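Local coordinates for protein ethyl acetate hydrolase (Pseudomonas veronii, PDB 5EFZ) that hydrolyses ethyl acetate and other acetate esters as a homodimeric alpha/beta-hydrolase esterase, a step in the bacterial breakdown of short-chain methyl ketones, at residues Q77-G81 and E82-L86; S108-G111 and G112-G116. All blocks are in the same frame, centred on the assembly; numbering follows the deposited sequence.

Contact 1 of 2, residues Q77-G81 and E82-L86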
loop_
_atom_site.group_PDB
_atom_site.type_symbol
_atom_site.label_atom_id
_atom_site.label_comp_id
_atom_site.label_asym_id
_atom_site.label_seq_id
_atom_site.Cartn_x
_atom_site.Cartn_y
_atom_site.Cartn_z
ATOM N N GLN A 77 15.198 22.731 5.492
ATOM C CA GLN A 77 15.570 22.675 4.095
ATOM C C GLN A 77 14.366 22.758 3.142
ATOM O O GLN A 77 14.470 23.352 2.078
ATOM C CB GLN A 77 16.356 21.383 3.814
ATOM C CG GLN A 77 17.764 21.419 4.392
ATOM C CD GLN A 77 18.528 20.133 4.161
ATOM O OE1 GLN A 77 17.939 19.044 4.085
ATOM N NE2 GLN A 77 19.844 20.245 4.049
ATOM N N ILE A 78 13.253 22.144 3.517
ATOM C CA ILE A 78 12.129 22.017 2.575
ATOM C C ILE A 78 11.158 23.198 2.681
ATOM O O ILE A 78 10.617 23.656 1.668
ATOM C CB ILE A 78 11.389 20.683 2.807
ATOM C CG1 ILE A 78 12.361 19.512 2.601
ATOM C CG2 ILE A 78 10.162 20.541 1.873
ATOM C CD1 ILE A 78 11.874 18.222 3.216
ATOM N N TYR A 79 10.979 23.727 3.889
ATOM C CA TYR A 79 9.848 24.635 4.156
ATOM C C TYR A 79 10.184 26.057 4.607
ATOM O O TYR A 79 9.372 26.977 4.418
ATOM C CB TYR A 79 8.936 24.000 5.212
ATOM C CG TYR A 79 8.337 22.700 4.733
ATOM C CD1 TYR A 79 7.322 22.698 3.814
ATOM C CD2 TYR A 79 8.792 21.471 5.228
ATOM C CE1 TYR A 79 6.774 21.509 3.329
ATOM C CE2 TYR A 79 8.239 20.267 4.772
ATOM C CZ TYR A 79 7.234 20.294 3.823
ATOM O OH TYR A 79 6.693 19.113 3.346
ATOM N N ILE A 80 11.356 26.262 5.189
ATOM C CA ILE A 80 11.649 27.566 5.804
ATOM C C ILE A 80 12.524 28.449 4.925
ATOM O O ILE A 80 13.525 27.984 4.380
ATOM C CB ILE A 80 12.321 27.371 7.188
ATOM C CG1 ILE A 80 11.375 26.608 8.115
ATOM C CG2 ILE A 80 12.770 28.743 7.770
ATOM C CD1 ILE A 80 12.013 26.218 9.482
ATOM N N GLY A 81 12.143 29.724 4.761
ATOM C CA GLY A 81 12.973 30.633 3.995
ATOM C C GLY A 81 12.299 31.959 3.687
ATOM O O GLY A 81 11.071 32.099 3.761
ATOM N N GLU A 82 13.094 32.943 3.313
ATOM C CA GLU A 82 12.527 34.265 3.100
ATOM C C GLU A 82 11.417 34.337 2.033
ATOM O O GLU A 82 10.443 35.058 2.209
ATOM C CB GLU A 82 13.640 35.260 2.791
ATOM C CG GLU A 82 14.316 35.693 4.081
ATOM C CD GLU A 82 15.159 36.942 3.955
ATOM O OE1 GLU A 82 15.306 37.488 2.835
ATOM O OE2 GLU A 82 15.670 37.380 5.005
ATOM N N GLY A 83 11.489 33.578 0.960
ATOM C CA GLY A 83 10.385 33.699 0.012
ATOM C C GLY A 83 9.115 32.934 0.403
ATOM O O GLY A 83 8.141 32.901 -0.333
ATOM N N ARG A 84 9.116 32.317 1.571
ATOM C CA ARG A 84 8.127 31.274 1.861
ATOM C C ARG A 84 7.074 31.740 2.874
ATOM O O ARG A 84 7.202 32.813 3.442
ATOM C CB ARG A 84 8.839 30.021 2.377
ATOM C CG ARG A 84 10.068 29.593 1.563
ATOM C CD ARG A 84 9.680 28.940 0.247
ATOM N NE ARG A 84 8.887 27.716 0.432
ATOM C CZ ARG A 84 9.394 26.506 0.670
ATOM N NH1 ARG A 84 10.711 26.326 0.762
ATOM N NH2 ARG A 84 8.580 25.459 0.805
ATOM N N ALA A 85 6.043 30.931 3.112
ATOM C CA ALA A 85 5.083 31.247 4.176
ATOM C C ALA A 85 5.781 31.253 5.551
ATOM O O ALA A 85 5.589 32.181 6.361
ATOM C CB ALA A 85 3.908 30.248 4.169
ATOM N N LEU A 86 6.570 30.209 5.824
ATOM C CA LEU A 86 7.369 30.159 7.053
ATOM C C LEU A 86 8.630 30.991 6.837
ATOM O O LEU A 86 9.711 30.474 6.578
ATOM C CB LEU A 86 7.732 28.727 7.422
ATOM C CG LEU A 86 6.527 27.781 7.538
ATOM C CD1 LEU A 86 6.959 26.431 8.055
ATOM C CD2 LEU A 86 5.447 28.395 8.420
HETATM O O HOH W 1 6.756 27.803 4.122
#
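Arg84 folds back onto the end of helix 72-79 and grips its last turn by the carbonyl of Ile78, in a local contact where the chain leaves that helix and bends toward strand 92-96. Arg84 NH1 (2.8 Å) and Arg84 NH2 (2.9 Å) both hydrogen-bond to Ile78 O, with bent N-H...O angles just above 140°. The oxygen sits at the guanidinium edge, almost in its plane; NH2 uses a lone pair in the carbonyl plane, whereas NH1 comes from above that plane. Bends at chi2 and chi3 (-75° and -61°) curl the chain back and lay one guanidinium face over Tyr79 O. In the alpha/beta-hydrolase fold this link joins a helix on one side of the central sheet to the next strand, and helix 342-356 packs beside it, its Asp349 forming a salt bridge with Arg84 NE. A leucine in place of Arg84 would probably leave Ile78 O without its two donors and Asp349 without its charged mate. The reversal is a type I turn from Gly81 to Arg84, closed by a hydrogen bond from Arg84 N to Gly81 O, 2.9 Å. Beyond it, Gly81 N donates to Leu86 O at 3.1 Å, and a water bridges Tyr79 O and Leu86 N. Leu86 CD1 approaches Tyr79 CB at 4.2 Å, while Ile80 and Leu86 rest on Ile93.

Contact 2 of 2, residues S108-G111 and G112-G116; sequences SNTG and GSLAG
A tight surface turn in the long loop between strand 92-96 and helix 124-139 of the alpha/beta-hydrolase fold brings Thr110 beside Leu114 and Ala115. The chain reverses at Gly112 and Ser113, between Gly111 and Leu114, where a short 3-10 segment (113-114) begins. Gly112 has positive phi (64°), a conformation that favours glycine. Across the bend, Leu114 N donates to Gly111 O in a weak hydrogen bond of 3.4 Å. The side chains of Thr110 and Leu114 lie alongside each other and point the same way: the Thr110 methyl CG2 meets Leu114 CB at 3.8 Å and reaches Leu114 CD1 at 4.2 Å. With chi1 at -55°, Thr110 holds that methyl opposite its backbone N and sets the hydroxyl beside that N, where OG1 is hydrogen-bonded to Ser106 O. Thr110 thus divides its two branches between a polar tie to preceding residues of the same loop and an apolar contact with the turn. Its carbonyl serves too: Ala115 CA approaches Thr110 O at 3.3 Å in a CA-H...O contact. Phe119 touches Thr110, and Arg39 and Pro42 touch the buried Leu114. With one weak hydrogen bond and one CA-H...O contact joining the two segments, the polar cross-links within the turn are slight, and further bonds come from outside: Arg39 NH2 hydrogen-bonds to Ser113 O, and Gly116 pairs through its backbone with Ala107.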
loop_
_atom_site.group_PDB
_atom_site.type_symbol
_atom_site.label_atom_id
_atom_site.label_comp_id
_atom_site.label_asym_id
_atom_site.label_seq_id
_atom_site.Cartn_x
_atom_site.Cartn_y
_atom_site.Cartn_z
ATOM N N SER A 108 19.157 6.007 21.389
ATOM C CA SER A 108 20.533 5.987 20.898
ATOM C C SER A 108 21.482 6.902 21.659
ATOM O O SER A 108 22.682 6.845 21.437
ATOM C CB SER A 108 20.581 6.362 19.416
ATOM O OG SER A 108 20.126 7.699 19.214
ATOM N N ASN A 109 20.973 7.726 22.567
ATOM C CA ASN A 109 21.846 8.682 23.239
ATOM C C ASN A 109 21.528 8.877 24.726
ATOM O O ASN A 109 22.020 9.828 25.340
ATOM C CB ASN A 109 21.788 10.038 22.504
ATOM C CG ASN A 109 20.387 10.648 22.495
ATOM O OD1 ASN A 109 19.597 10.405 23.408
ATOM N ND2 ASN A 109 20.080 11.475 21.465
ATOM N N THR A 110 20.722 7.987 25.311
ATOM C CA THR A 110 20.365 8.124 26.719
ATOM C C THR A 110 20.977 6.973 27.538
ATOM O O THR A 110 21.100 5.850 27.035
ATOM C CB THR A 110 18.833 8.166 26.912
ATOM O OG1 THR A 110 18.272 9.216 26.091
ATOM C CG2 THR A 110 18.479 8.438 28.372
ATOM N N GLY A 111 21.388 7.254 28.771
ATOM C CA GLY A 111 22.023 6.217 29.578
ATOM C C GLY A 111 21.078 5.644 30.610
ATOM O O GLY A 111 19.868 5.825 30.507
ATOM N N GLY A 112 21.617 4.969 31.630
ATOM C CA GLY A 112 20.777 4.431 32.689
ATOM C C GLY A 112 19.821 3.373 32.150
ATOM O O GLY A 112 20.142 2.651 31.198
ATOM N N SER A 113 18.631 3.287 32.736
ATOM C CA SER A 113 17.736 2.192 32.388
ATOM C C SER A 113 17.011 2.469 31.060
ATOM O O SER A 113 16.267 1.626 30.561
ATOM C CB SER A 113 16.735 1.951 33.519
ATOM O OG SER A 113 15.889 3.072 33.708
ATOM N N LEU A 114 17.259 3.642 30.481
ATOM C CA LEU A 114 16.596 4.060 29.244
ATOM C C LEU A 114 17.441 3.785 27.998
ATOM O O LEU A 114 17.043 4.113 26.882
ATOM C CB LEU A 114 16.239 5.558 29.317
ATOM C CG LEU A 114 15.076 5.937 30.230
ATOM C CD1 LEU A 114 15.025 7.451 30.489
ATOM C CD2 LEU A 114 13.760 5.473 29.620
ATOM N N ALA A 115 18.593 3.145 28.163
ATOM C CA ALA A 115 19.496 2.949 27.032
ATOM C C ALA A 115 18.991 1.897 26.036
ATOM O O ALA A 115 18.511 0.830 26.445
ATOM C CB ALA A 115 20.908 2.552 27.566
ATOM N N GLY A 116 19.095 2.196 24.739
ATOM C CA GLY A 116 18.862 1.194 23.701
ATOM C C GLY A 116 17.473 0.577 23.815
ATOM O O GLY A 116 16.473 1.319 23.842
#

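How the contacts relate
The two contacts follow one another along the chain, and in sequence they bracket strand 92-96: contact 1 leads into it from helix 72-79, and contact 2 comes in the loop after it. Their centres are 35 Å apart and their nearest atoms about 19 Å, with no touch between them. Contact 1 is nearer the catalytic machinery: the side chain of Tyr79 lies about 9 Å from that of Ser151, the inferred nucleophile, and about 10 Å from that of His334, also inferred to be catalytic. Contact 2 lies away from these sites, at the surface, where it is tied to its own loop, to Arg39 and to Asn265 of helix 263-274.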